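Local coordinates for protein glycosyl hydrolase (Rhizobium leguminosarum bv. trifolii, PDB 5NDX) that probably hydrolyses O-glycosidic bonds, being the bacterial orthologue of human alpha-L-iduronidase in glycosyl hydrolase family 39, at residues P36-R39 / Q40-Y44; R80-D83 / V84-E87; R193-M196 / A197-S201; Y159-Y162 / Y163-C166; E293-D296 / R297-A301. The protein carries 2 engineered substitutions. One frame throughout, in Å; residues are numbered along the deposited sequence.

In the fold
All five contacts join successive turns of single helices in the family 39 TIM-barrel region. Contacts 1 and 2 touch: their centres are 11 Å apart, and Arg39 NH2 meets Glu87 OE2 in a salt bridge of 2.8 Å. Contacts 3 and 4 form a second pair, 12 Å between centres, with Leu195 CD2 packed 3.7 Å from Tyr163 CG. Contact 5 stands apart, 32 Å from contact 1 between centres, on the opposite side of the chain's centre. In contact 4 the side chain of Tyr159 is about 8 Å from that of Gln146, a changed residue at the predicted proton-donor position. In each contact one side chain lies about 10 to 13 Å from a bound 8U8.

Contact 1 of 5, residues P36-R39 / Q40-Y44; sequences PEMR and QMLAY
Met38 has CG anti to the backbone N (chi1 -171°), and its chain then folds at chi2 and chi3 beside Leu42. In Leu42, CG is anti to the carbonyl carbon (chi1 -65°), and the branch leans back toward the preceding turn. Leu42 CD2 comes 4.3 Å from Met38 SD. Leu42 CG rests 3.3 Å from Met38 O, the oxygen that accepts the N-H of Leu42 at 2.9 Å. The straight chain of Met41 crosses Met38 at about a right angle, with Met38 CE 4.0 Å from Met41 SD. Met41 has a second conformer, so this sulfur contact is doubtful as a permanent one.

The helix, 36-45, is the crossover between strands 24-27 and 55-58, a beta-alpha-beta unit of the barrel. Met41 also touches Ile360 of strand 358-362. The polar ends point to other partners: Glu37 pairs with Arg332, and Arg39 with Glu541. One turn further on, Gln40 NE2 makes a weak hydrogen bond of 3.2 Å to Tyr44 OH, approaching at the edge of the ring and in its plane.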
loop_
_atom_site.group_PDB
_atom_site.type_symbol
_atom_site.label_atom_id
_atom_site.label_comp_id
_atom_site.label_asym_id
_atom_site.label_seq_id
_atom_site.Cartn_x
_atom_site.Cartn_y
_atom_site.Cartn_z
ATOM N N PRO A 36 15.601 -4.974 11.331
ATOM C CA PRO A 36 15.871 -3.583 10.908
ATOM C C PRO A 36 15.483 -3.229 9.463
ATOM O O PRO A 36 15.155 -2.070 9.178
ATOM C CB PRO A 36 17.378 -3.439 11.116
ATOM C CG PRO A 36 17.888 -4.855 11.100
ATOM C CD PRO A 36 16.820 -5.646 11.798
ATOM N N GLU A 37 15.513 -4.205 8.570
ATOM C CA GLU A 37 15.084 -3.978 7.218
ATOM C C GLU A 37 13.606 -3.506 7.163
ATOM O O GLU A 37 13.300 -2.523 6.508
ATOM C CB GLU A 37 15.237 -5.222 6.375
ATOM C CG GLU A 37 16.673 -5.717 6.203
ATOM C CD GLU A 37 17.140 -6.614 7.331
ATOM O OE1 GLU A 37 16.506 -6.668 8.416
ATOM O OE2 GLU A 37 18.156 -7.275 7.135
ATOM N N MET A 38 12.716 -4.213 7.846
ATOM C CA MET A 38 11.316 -3.832 7.913
ATOM C C MET A 38 11.131 -2.520 8.613
ATOM O O MET A 38 10.246 -1.732 8.209
ATOM C CB MET A 38 10.497 -4.876 8.633
ATOM C CG MET A 38 8.991 -4.698 8.575
ATOM S SD MET A 38 8.329 -4.362 6.923
ATOM C CE MET A 38 8.520 -5.987 6.193
ATOM N N ARG A 39 11.948 -2.262 9.651
ATOM C CA ARG A 39 11.857 -0.967 10.350
ATOM C C ARG A 39 12.096 0.204 9.357
ATOM O O ARG A 39 11.341 1.171 9.318
ATOM C CB ARG A 39 12.830 -0.901 11.551
ATOM C CG ARG A 39 12.767 0.441 12.264
ATOM C CD ARG A 39 13.437 0.501 13.648
ATOM N NE ARG A 39 13.276 1.900 14.090
ATOM C CZ ARG A 39 12.255 2.411 14.804
ATOM N NH1 ARG A 39 11.294 1.659 15.303
ATOM N NH2 ARG A 39 12.232 3.718 15.060
ATOM N N GLN A 40 13.120 0.079 8.523
ATOM C CA GLN A 40 13.390 1.089 7.499
ATOM C C GLN A 40 12.228 1.164 6.502
ATOM O O GLN A 40 11.792 2.257 6.171
ATOM C CB GLN A 40 14.684 0.817 6.762
ATOM C CG GLN A 40 15.164 2.035 6.031
ATOM C CD GLN A 40 16.436 1.769 5.216
ATOM O OE1 GLN A 40 17.549 1.488 5.765
ATOM N NE2 GLN A 40 16.309 1.916 3.956
ATOM N N MET A 41 11.722 0.009 6.086
ATOM C CA MET A 41 10.617 -0.035 5.133
ATOM C C MET A 41 9.368 0.694 5.637
ATOM O O MET A 41 8.682 1.341 4.854
ATOM C CB MET A 41 10.291 -1.470 4.784
ATOM C CG MET A 41 11.417 -2.142 4.017
ATOM S SD MET A 41 11.301 -3.927 4.112
ATOM C CE MET A 41 12.485 -4.380 2.840
ATOM N N LEU A 42 9.073 0.571 6.938
ATOM C CA LEU A 42 7.889 1.203 7.506
ATOM C C LEU A 42 7.901 2.731 7.449
ATOM O O LEU A 42 6.851 3.332 7.432
ATOM C CB LEU A 42 7.630 0.735 8.935
ATOM C CG LEU A 42 7.284 -0.722 9.096
ATOM C CD1 LEU A 42 7.140 -1.077 10.561
ATOM C CD2 LEU A 42 6.033 -1.080 8.361
ATOM N N ALA A 43 9.076 3.340 7.444
ATOM C CA ALA A 43 9.204 4.775 7.223
ATOM C C ALA A 43 8.710 5.148 5.841
ATOM O O ALA A 43 7.986 6.133 5.694
ATOM C CB ALA A 43 10.661 5.186 7.368
ATOM N N TYR A 44 9.118 4.386 4.803
ATOM C CA TYR A 44 8.581 4.690 3.455
ATOM C C TYR A 44 7.102 4.394 3.365
ATOM O O TYR A 44 6.358 5.184 2.789
ATOM C CB TYR A 44 9.238 3.898 2.357
ATOM C CG TYR A 44 10.702 4.022 2.222
ATOM C CD1 TYR A 44 11.310 4.996 1.417
ATOM C CD2 TYR A 44 11.509 3.133 2.897
ATOM C CE1 TYR A 44 12.693 5.013 1.265
ATOM C CE2 TYR A 44 12.859 3.195 2.790
ATOM C CZ TYR A 44 13.453 4.119 1.984
ATOM O OH TYR A 44 14.835 4.025 1.985
#

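Contact 2 of 5, residues R80-D83 / V84-E87; sequences RALD and VMIE
Met85 leans back on the turn before it, touching Leu82 and Ala81. Its CB lies 3.5 Å from Leu82 O. With CG anti to the carbonyl carbon (chi1 -61°), the chain starts back along the helix, and CG comes 3.6 Å from Ala81 O. Beyond CG the chain is extended. SD passes 4.5 Å from Leu82 CD2, and the methyl CE ends 4.3 Å from the same CD2. The outer part of Met85 also packs on Leu56 and Val58 of strand 55-58, and on Leu33.

Val84 sits less easily. Its CG2 lies between the backbone N and the carbonyl carbon, a crowded position, and is pressed to 3.1 Å from Ala81 O. Its other neighbours are Arg39 and Leu42 on helix 36-45. Ile86 bends at chi2 and lays CD1 3.5 Å from Leu82 O. The same oxygen accepts the N-H of Ile86 at 3.0 Å, and the bond is almost straight (177°).

Helix 76-87 thus presses one flank on the barrel strand and another on helix 36-45. The two acids turn to arginines of other helices. Asp83 bonds Tyr131 and Arg130 of helix 110-131, and Glu87 pairs with Arg39. Between the two turns themselves no side-chain hydrogen bond forms. The turns are joined by backbone bonds and apolar contact, while the carboxylates serve the joints between helices. With arginine partners, both acids are likely to stay ionised.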
loop_
_atom_site.group_PDB
_atom_site.type_symbol
_atom_site.label_atom_id
_atom_site.label_comp_id
_atom_site.label_asym_id
_atom_site.label_seq_id
_atom_site.Cartn_x
_atom_site.Cartn_y
_atom_site.Cartn_z
ATOM N N ARG A 80 6.708 -4.859 20.688
ATOM C CA ARG A 80 7.654 -4.262 19.773
ATOM C C ARG A 80 7.095 -4.194 18.355
ATOM O O ARG A 80 7.275 -3.209 17.691
ATOM C CB ARG A 80 8.984 -5.029 19.778
ATOM C CG ARG A 80 9.765 -4.752 21.075
ATOM C CD ARG A 80 10.953 -5.691 21.290
ATOM N NE ARG A 80 11.840 -5.758 20.110
ATOM C CZ ARG A 80 12.744 -6.724 19.858
ATOM N NH1 ARG A 80 12.929 -7.756 20.690
ATOM N NH2 ARG A 80 13.479 -6.662 18.755
ATOM N N ALA A 81 6.388 -5.231 17.942
ATOM C CA ALA A 81 5.857 -5.335 16.601
ATOM C C ALA A 81 4.731 -4.312 16.363
ATOM O O ALA A 81 4.729 -3.617 15.346
ATOM C CB ALA A 81 5.343 -6.739 16.348
ATOM N N LEU A 82 3.795 -4.222 17.299
ATOM C CA LEU A 82 2.744 -3.211 17.221
ATOM C C LEU A 82 3.289 -1.818 17.404
ATOM O O LEU A 82 2.831 -0.897 16.705
ATOM C CB LEU A 82 1.605 -3.486 18.181
ATOM C CG LEU A 82 0.917 -4.837 17.927
ATOM C CD1 LEU A 82 -0.143 -5.113 18.971
ATOM C CD2 LEU A 82 0.316 -4.888 16.528
ATOM N N ASP A 83 4.261 -1.631 18.302
ATOM C CA ASP A 83 4.804 -0.295 18.514
ATOM C C ASP A 83 5.434 0.263 17.229
ATOM O O ASP A 83 5.288 1.441 16.952
ATOM C CB ASP A 83 5.880 -0.269 19.595
ATOM C CG ASP A 83 5.335 -0.341 21.003
ATOM O OD1 ASP A 83 4.118 -0.257 21.270
ATOM O OD2 ASP A 83 6.185 -0.544 21.861
ATOM N N VAL A 84 6.155 -0.555 16.462
ATOM C CA VAL A 84 6.722 -0.040 15.206
ATOM C C VAL A 84 5.678 0.384 14.202
ATOM O O VAL A 84 5.933 1.317 13.463
ATOM C CB VAL A 84 7.685 -0.960 14.341
ATOM C CG1 VAL A 84 9.075 -0.716 14.720
ATOM C CG2 VAL A 84 7.310 -2.400 14.233
ATOM N N MET A 85 4.567 -0.337 14.123
ATOM C CA MET A 85 3.475 0.101 13.262
ATOM C C MET A 85 2.933 1.462 13.696
ATOM O O MET A 85 2.929 2.392 12.900
ATOM C CB MET A 85 2.333 -0.887 13.253
ATOM C CG MET A 85 2.682 -2.270 12.742
ATOM S SD MET A 85 1.089 -3.075 12.491
ATOM C CE MET A 85 1.722 -4.708 12.463
ATOM N N ILE A 86 2.537 1.575 14.961
ATOM C CA ILE A 86 1.945 2.811 15.526
ATOM C C ILE A 86 2.873 4.025 15.364
ATOM O O ILE A 86 2.461 5.078 14.938
ATOM C CB ILE A 86 1.524 2.626 17.005
ATOM C CG1 ILE A 86 0.168 1.910 17.155
ATOM C CG2 ILE A 86 1.265 3.979 17.701
ATOM C CD1 ILE A 86 -0.205 0.840 16.170
ATOM N N GLU A 87 4.134 3.827 15.642
ATOM C CA GLU A 87 5.150 4.844 15.481
ATOM C C GLU A 87 5.287 5.347 14.017
ATOM O O GLU A 87 5.633 6.491 13.797
ATOM C CB GLU A 87 6.454 4.220 15.972
ATOM C CG GLU A 87 7.649 5.144 15.970
ATOM C CD GLU A 87 8.986 4.407 16.067
ATOM O OE1 GLU A 87 9.030 3.157 16.259
ATOM O OE2 GLU A 87 10.013 5.114 15.937
#

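Contact 3 of 5, residues R193-M196 / A197-S201; sequences RALM and AHCDS
Met196 O and the N-H of Asp200 close the last of four successive i to i+4 backbone bonds, at 2.9 Å but bent to 134°, and Ala197 O takes weak bonds from the N-H groups of both Asp200 and Ser201 as the chain leaves helical geometry at Ser201.

Leu195 carries the side-chain contact. Its CG is anti to the backbone N (chi1 -160°), and an unusual chi2 puts CD2 3.7 Å from Cys199 SG. CD1 stands further off, at 4.2 Å from SG. The same CD2 also approaches the His198 ring obliquely. Cys199 sets SG beside its own N (chi1 -70°), so the sulfur turns back and lies 3.4 Å from Leu195 O. That oxygen already accepts the N-H of Cys199 at 2.8 Å.

Helix 190-200 is the crossover of a beta-alpha-beta unit, running from strand 179-184 to strand 216-219 of the barrel. Leu195 and His198 face helix 155-171. Met196 is on another side: its chain folds at chi2 and chi3 and packs on Leu249 of helix 235-252, and on His253 and Leu256. Asp200 places CB 3.2 Å from Met196 O and sends its carboxylate to a salt bridge with Arg255. His198 NE2 has a weak hydrogen bond to Thr203 O, beyond the helix end.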
loop_
_atom_site.group_PDB
_atom_site.type_symbol
_atom_site.label_atom_id
_atom_site.label_comp_id
_atom_site.label_asym_id
_atom_site.label_seq_id
_atom_site.Cartn_x
_atom_site.Cartn_y
_atom_site.Cartn_z
ATOM N N ARG A 193 -18.610 -20.878 2.965
ATOM C CA ARG A 193 -20.052 -21.156 3.032
ATOM C C ARG A 193 -20.495 -21.456 4.432
ATOM O O ARG A 193 -21.530 -20.952 4.874
ATOM C CB ARG A 193 -20.437 -22.294 2.097
ATOM C CG ARG A 193 -20.349 -21.861 0.648
ATOM C CD ARG A 193 -20.934 -22.882 -0.330
ATOM N NE ARG A 193 -19.870 -23.727 -0.836
ATOM C CZ ARG A 193 -19.643 -25.009 -0.542
ATOM N NH1 ARG A 193 -18.593 -25.618 -1.091
ATOM N NH2 ARG A 193 -20.426 -25.700 0.271
ATOM N N ALA A 194 -19.675 -22.214 5.147
ATOM C CA ALA A 194 -19.976 -22.540 6.540
ATOM C C ALA A 194 -20.020 -21.322 7.446
ATOM O O ALA A 194 -20.893 -21.225 8.315
ATOM C CB ALA A 194 -18.977 -23.555 7.069
ATOM N N LEU A 195 -19.110 -20.361 7.268
ATOM C CA LEU A 195 -19.084 -19.224 8.197
ATOM C C LEU A 195 -20.285 -18.324 7.944
ATOM O O LEU A 195 -20.877 -17.754 8.861
ATOM C CB LEU A 195 -17.781 -18.451 8.071
ATOM C CG LEU A 195 -17.250 -17.508 9.176
ATOM C CD1 LEU A 195 -17.226 -16.046 8.766
ATOM C CD2 LEU A 195 -17.867 -17.658 10.549
ATOM N N MET A 196 -20.632 -18.192 6.677
ATOM C CA MET A 196 -21.773 -17.396 6.285
ATOM C C MET A 196 -23.071 -17.994 6.858
ATOM O O MET A 196 -23.888 -17.252 7.394
ATOM C CB MET A 196 -21.838 -17.304 4.754
ATOM C CG MET A 196 -20.616 -16.594 4.115
ATOM S SD MET A 196 -19.939 -15.155 4.989
ATOM C CE MET A 196 -21.057 -14.061 4.286
ATOM N N ALA A 197 -23.235 -19.321 6.731
ATOM C CA ALA A 197 -24.373 -20.032 7.350
ATOM C C ALA A 197 -24.383 -19.796 8.861
ATOM O O ALA A 197 -25.387 -19.361 9.421
ATOM C CB ALA A 197 -24.324 -21.532 7.036
ATOM N N HIS A 198 -23.233 -20.010 9.495
ATOM C CA HIS A 198 -23.101 -19.761 10.932
ATOM C C HIS A 198 -23.441 -18.357 11.369
ATOM O O HIS A 198 -24.083 -18.170 12.407
ATOM C CB HIS A 198 -21.694 -20.109 11.385
ATOM C CG HIS A 198 -21.530 -20.139 12.863
ATOM N ND1 HIS A 198 -20.812 -19.187 13.541
ATOM C CD2 HIS A 198 -21.991 -21.005 13.800
ATOM C CE1 HIS A 198 -20.846 -19.452 14.831
ATOM N NE2 HIS A 198 -21.554 -20.551 15.018
ATOM N N CYS A 199 -23.004 -17.352 10.616
ATOM C CA CYS A 199 -23.276 -15.948 10.986
ATOM C C CYS A 199 -24.681 -15.490 10.605
ATOM O O CYS A 199 -25.162 -14.509 11.135
ATOM C CB CYS A 199 -22.228 -14.999 10.355
ATOM S SG CYS A 199 -20.587 -15.171 11.109
ATOM N N ASP A 200 -25.325 -16.186 9.680
ATOM C CA ASP A 200 -26.679 -15.858 9.266
ATOM C C ASP A 200 -27.776 -16.432 10.209
ATOM O O ASP A 200 -28.420 -15.693 10.906
ATOM C CB ASP A 200 -26.904 -16.355 7.847
ATOM C CG ASP A 200 -28.243 -15.944 7.294
ATOM O OD1 ASP A 200 -28.835 -14.971 7.753
ATOM O OD2 ASP A 200 -28.683 -16.568 6.347
ATOM N N SER A 201 -28.016 -17.739 10.159
ATOM C CA SER A 201 -28.788 -18.466 11.168
ATOM C C SER A 201 -27.628 -18.927 12.027
ATOM O O SER A 201 -26.575 -18.311 11.949
ATOM C CB SER A 201 -29.541 -19.604 10.505
ATOM O OG SER A 201 -28.737 -20.203 9.500
#

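Contact 4 of 5, residues Y159-Y162 / Y163-C166; sequences YTNY and YDAC
Tyr162 offers one face of its ring to Cys166, a turn later. SG stands 4.0 Å from the Tyr162 ring centroid, 24° off the normal and displaced toward the rim, where CE1 is 3.7 Å away. This is a sulfur-aromatic contact. Two torsions set it up: Tyr162 CG is anti to the backbone N (chi1 157°), and Cys166 SG is anti to the carbonyl carbon (chi1 -67°). Tyr162 OH bonds Leu96 O and Thr144 N, which fixes the far end of the ring. With a leucine in place of Tyr162, the hydroxyl and the flat face are gone, so Leu96 O and Thr144 N would probably lose their shared partner and Cys166 SG the ring face of this contact.

Tyr163 gives its N-H to Tyr159 O at 2.9 Å and rests CB 3.7 Å from Thr160 O. Its ring leads off the helix, and OH reaches Arg213 O.

Asp164 folds back over the preceding turn. Its OD2 is only 3.0 Å from Thr160 O. Both are acceptors and are not hydrogen-bonded, so the approach is probably unfavourable. The N-H of Cys205 bonds OD2 and probably offsets part of that.

Helix 155-171 joins strands 140-142 and 179-184 of the barrel. Cys166 and Tyr163 touch Met179 at the strand, Tyr162 and Ala165 meet Trp116 of helix 110-131, and Asp164 and Thr160 face helix 190-200.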
loop_
_atom_site.group_PDB
_atom_site.type_symbol
_atom_site.label_atom_id
_atom_site.label_comp_id
_atom_site.label_asym_id
_atom_site.label_seq_id
_atom_site.Cartn_x
_atom_site.Cartn_y
_atom_site.Cartn_z
ATOM N N TYR A 159 -13.578 -24.236 13.395
ATOM C CA TYR A 159 -13.484 -22.908 12.775
ATOM C C TYR A 159 -14.573 -21.995 13.291
ATOM O O TYR A 159 -14.313 -20.879 13.722
ATOM C CB TYR A 159 -13.564 -22.970 11.235
ATOM C CG TYR A 159 -13.221 -21.621 10.610
ATOM C CD1 TYR A 159 -11.893 -21.202 10.503
ATOM C CD2 TYR A 159 -14.216 -20.724 10.219
ATOM C CE1 TYR A 159 -11.568 -19.948 9.993
ATOM C CE2 TYR A 159 -13.889 -19.475 9.696
ATOM C CZ TYR A 159 -12.565 -19.099 9.597
ATOM O OH TYR A 159 -12.224 -17.886 9.099
ATOM N N THR A 160 -15.786 -22.514 13.280
ATOM C CA THR A 160 -16.952 -21.775 13.694
ATOM C C THR A 160 -16.927 -21.446 15.208
ATOM O O THR A 160 -17.393 -20.388 15.635
ATOM C CB THR A 160 -18.194 -22.542 13.172
ATOM O OG1 THR A 160 -19.162 -21.624 12.691
ATOM C CG2 THR A 160 -18.794 -23.478 14.187
ATOM N N ASN A 161 -16.346 -22.327 16.022
ATOM C CA ASN A 161 -16.135 -22.055 17.464
ATOM C C ASN A 161 -15.026 -21.014 17.691
ATOM O O ASN A 161 -15.086 -20.218 18.618
ATOM C CB ASN A 161 -15.657 -23.311 18.211
ATOM C CG ASN A 161 -16.700 -24.407 18.317
ATOM O OD1 ASN A 161 -17.909 -24.204 18.165
ATOM N ND2 ASN A 161 -16.211 -25.585 18.627
ATOM N N TYR A 162 -13.963 -21.152 16.912
ATOM C CA TYR A 162 -12.879 -20.164 16.849
ATOM C C TYR A 162 -13.415 -18.749 16.549
ATOM O O TYR A 162 -13.066 -17.795 17.262
ATOM C CB TYR A 162 -11.804 -20.637 15.857
ATOM C CG TYR A 162 -10.956 -19.521 15.287
ATOM C CD1 TYR A 162 -9.884 -18.973 16.012
ATOM C CD2 TYR A 162 -11.231 -19.011 14.036
ATOM C CE1 TYR A 162 -9.118 -17.943 15.486
ATOM C CE2 TYR A 162 -10.480 -17.986 13.503
ATOM C CZ TYR A 162 -9.444 -17.438 14.245
ATOM O OH TYR A 162 -8.735 -16.428 13.675
ATOM N N TYR A 163 -14.287 -18.627 15.547
ATOM C CA TYR A 163 -14.957 -17.340 15.215
ATOM C C TYR A 163 -15.739 -16.803 16.424
ATOM O O TYR A 163 -15.590 -15.636 16.841
ATOM C CB TYR A 163 -15.874 -17.471 13.973
ATOM C CG TYR A 163 -16.361 -16.134 13.509
ATOM C CD1 TYR A 163 -15.559 -15.337 12.686
ATOM C CD2 TYR A 163 -17.533 -15.600 13.991
ATOM C CE1 TYR A 163 -15.940 -14.061 12.327
ATOM C CE2 TYR A 163 -17.934 -14.338 13.645
ATOM C CZ TYR A 163 -17.128 -13.555 12.801
ATOM O OH TYR A 163 -17.494 -12.269 12.461
ATOM N N ASP A 164 -16.531 -17.688 17.033
ATOM C CA ASP A 164 -17.306 -17.370 18.243
ATOM C C ASP A 164 -16.449 -16.810 19.343
ATOM O O ASP A 164 -16.837 -15.876 20.013
ATOM C CB ASP A 164 -18.016 -18.627 18.784
ATOM C CG ASP A 164 -19.109 -19.137 17.867
ATOM O OD1 ASP A 164 -19.721 -18.319 17.166
ATOM O OD2 ASP A 164 -19.380 -20.369 17.862
ATOM N N ALA A 165 -15.286 -17.421 19.524
ATOM C CA ALA A 165 -14.334 -17.047 20.577
ATOM C C ALA A 165 -13.687 -15.690 20.286
ATOM O O ALA A 165 -13.536 -14.854 21.204
ATOM C CB ALA A 165 -13.264 -18.126 20.694
ATOM N N CYS A 166 -13.287 -15.485 19.018
ATOM C CA CYS A 166 -12.829 -14.150 18.579
ATOM C C CYS A 166 -13.855 -13.071 18.911
ATOM O O CYS A 166 -13.500 -12.072 19.506
ATOM C CB CYS A 166 -12.555 -14.117 17.070
ATOM S SG CYS A 166 -11.159 -15.119 16.614
#

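Contact 5 of 5, residues E293-D296 / R297-A301; sequences EQHD and RRIIA. With SO4 (sulfate ion), chain E.
Arg297 lays the side of its guanidinium along the carboxylate of Glu293, one turn back. NE bonds Glu293 OE2 at 2.8 Å, and NH2 bonds Glu293 OE1 at 2.9 Å. Both oxygens are met on the syn side, and the two planes are only 25° apart. Bends make the fit: Glu293 turns at chi2, Arg297 at chi3 (43°). Across the group, NH1 gives a hydrogen bond of 2.6 Å to O4 of a sulfate, probably from the crystallisation liquor, and also pairs with Asp391. A lysine in place of Arg297 has one nitrogen for these partners, so the two-point grip on Glu293 would probably be lost and the carboxylate left freer to turn.

His295 and Ile299 run side by side, with His295 CD2 3.8 Å from Ile299 CD1. Here the helix widens into a pi-type turn. His295 O accepts from Ile299 N at 3.0 Å, from above the carbonyl plane, and from Ile300 N at 3.1 Å. Ala301 N continues the wider spacing by bonding Asp296 O at 2.9 Å.

Helix 282-300 precedes barrel strand 307-310, and His295 meets Phe307 there. His295, Gln294 and Arg298 pack on helix 235-252, where Arg298 pairs with Asp240. Asp296 holds Arg16. Glu293 and Asp296 touch strand 395-401 of the large mixed sheet, while Arg297 lies on helix 390-393.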
loop_
_atom_site.group_PDB
_atom_site.type_symbol
_atom_site.label_atom_id
_atom_site.label_comp_id
_atom_site.label_asym_id
_atom_site.label_seq_id
_atom_site.Cartn_x
_atom_site.Cartn_y
_atom_site.Cartn_z
ATOM N N GLU A 293 -9.211 0.543 -10.728
ATOM C CA GLU A 293 -10.210 1.221 -11.528
ATOM C C GLU A 293 -11.396 0.300 -11.884
ATOM O O GLU A 293 -12.551 0.751 -11.920
ATOM C CB GLU A 293 -9.574 1.837 -12.768
ATOM C CG GLU A 293 -10.511 2.709 -13.578
ATOM C CD GLU A 293 -11.364 1.972 -14.607
ATOM O OE1 GLU A 293 -11.087 0.806 -14.947
ATOM O OE2 GLU A 293 -12.307 2.628 -15.118
ATOM N N GLN A 294 -11.115 -0.967 -12.152
ATOM C CA GLN A 294 -12.158 -1.943 -12.400
ATOM C C GLN A 294 -13.101 -2.118 -11.189
ATOM O O GLN A 294 -14.321 -2.236 -11.355
ATOM C CB GLN A 294 -11.564 -3.312 -12.770
ATOM C CG GLN A 294 -10.924 -3.377 -14.145
ATOM C CD GLN A 294 -10.017 -4.600 -14.316
ATOM O OE1 GLN A 294 -9.654 -5.275 -13.375
ATOM N NE2 GLN A 294 -9.596 -4.825 -15.509
ATOM N N HIS A 295 -12.545 -2.188 -9.991
ATOM C CA HIS A 295 -13.385 -2.257 -8.805
ATOM C C HIS A 295 -14.247 -0.985 -8.657
ATOM O O HIS A 295 -15.432 -1.067 -8.328
ATOM C CB HIS A 295 -12.541 -2.475 -7.545
ATOM C CG HIS A 295 -12.131 -3.887 -7.354
ATOM N ND1 HIS A 295 -11.119 -4.466 -8.089
ATOM C CD2 HIS A 295 -12.594 -4.847 -6.508
ATOM C CE1 HIS A 295 -10.993 -5.733 -7.723
ATOM N NE2 HIS A 295 -11.870 -5.985 -6.760
ATOM N N ASP A 296 -13.657 0.177 -8.903
ATOM C CA ASP A 296 -14.395 1.418 -8.804
ATOM C C ASP A 296 -15.544 1.484 -9.843
ATOM O O ASP A 296 -16.685 1.805 -9.489
ATOM C CB ASP A 296 -13.471 2.631 -8.950
ATOM C CG ASP A 296 -14.183 3.944 -8.641
ATOM O OD1 ASP A 296 -14.618 4.200 -7.488
ATOM O OD2 ASP A 296 -14.288 4.725 -9.569
ATOM N N ARG A 297 -15.242 1.162 -11.088
ATOM C CA ARG A 297 -16.198 1.294 -12.166
ATOM C C ARG A 297 -17.273 0.162 -12.177
ATOM O O ARG A 297 -18.418 0.419 -12.479
ATOM C CB ARG A 297 -15.462 1.354 -13.484
ATOM C CG ARG A 297 -16.359 1.353 -14.732
ATOM C CD ARG A 297 -15.575 1.634 -15.997
ATOM N NE ARG A 297 -14.302 0.880 -16.003
ATOM C CZ ARG A 297 -14.152 -0.399 -16.337
ATOM N NH1 ARG A 297 -15.166 -1.109 -16.810
ATOM N NH2 ARG A 297 -12.964 -0.960 -16.234
ATOM N N ARG A 298 -16.909 -1.058 -11.850
ATOM C CA ARG A 298 -17.799 -2.212 -11.979
ATOM C C ARG A 298 -18.480 -2.623 -10.683
ATOM O O ARG A 298 -19.502 -3.329 -10.733
ATOM C CB ARG A 298 -17.034 -3.425 -12.541
ATOM C CG ARG A 298 -16.475 -3.178 -13.942
ATOM C CD ARG A 298 -15.780 -4.412 -14.565
ATOM N NE ARG A 298 -16.721 -5.520 -14.579
ATOM C CZ ARG A 298 -16.440 -6.817 -14.484
ATOM N NH1 ARG A 298 -15.207 -7.283 -14.434
ATOM N NH2 ARG A 298 -17.427 -7.678 -14.401
ATOM N N ILE A 299 -17.915 -2.255 -9.520
ATOM C CA ILE A 299 -18.532 -2.621 -8.267
ATOM C C ILE A 299 -19.111 -1.383 -7.526
ATOM O O ILE A 299 -20.300 -1.371 -7.184
ATOM C CB ILE A 299 -17.618 -3.459 -7.353
ATOM C CG1 ILE A 299 -17.145 -4.720 -8.080
ATOM C CG2 ILE A 299 -18.402 -3.922 -6.122
ATOM C CD1 ILE A 299 -16.236 -5.624 -7.244
ATOM N N ILE A 300 -18.287 -0.368 -7.303
ATOM C CA ILE A 300 -18.636 0.728 -6.418
ATOM C C ILE A 300 -19.585 1.695 -7.090
ATOM O O ILE A 300 -20.616 1.984 -6.529
ATOM C CB ILE A 300 -17.402 1.458 -5.913
ATOM C CG1 ILE A 300 -16.558 0.489 -5.086
ATOM C CG2 ILE A 300 -17.796 2.690 -5.090
ATOM C CD1 ILE A 300 -15.189 1.005 -4.739
ATOM N N ALA A 301 -19.250 2.175 -8.284
ATOM C CA ALA A 301 -20.074 3.134 -8.961
ATOM C C ALA A 301 -21.524 2.676 -9.195
ATOM O O ALA A 301 -22.414 3.429 -8.885
ATOM C CB ALA A 301 -19.465 3.575 -10.263
HETATM S S SO4 E . -18.745 -0.179 -17.509
HETATM O O1 SO4 E . -18.282 0.137 -18.877
HETATM O O2 SO4 E . -19.016 1.088 -16.783
HETATM O O3 SO4 E . -19.981 -0.994 -17.584
HETATM O O4 SO4 E . -17.718 -0.985 -16.817
#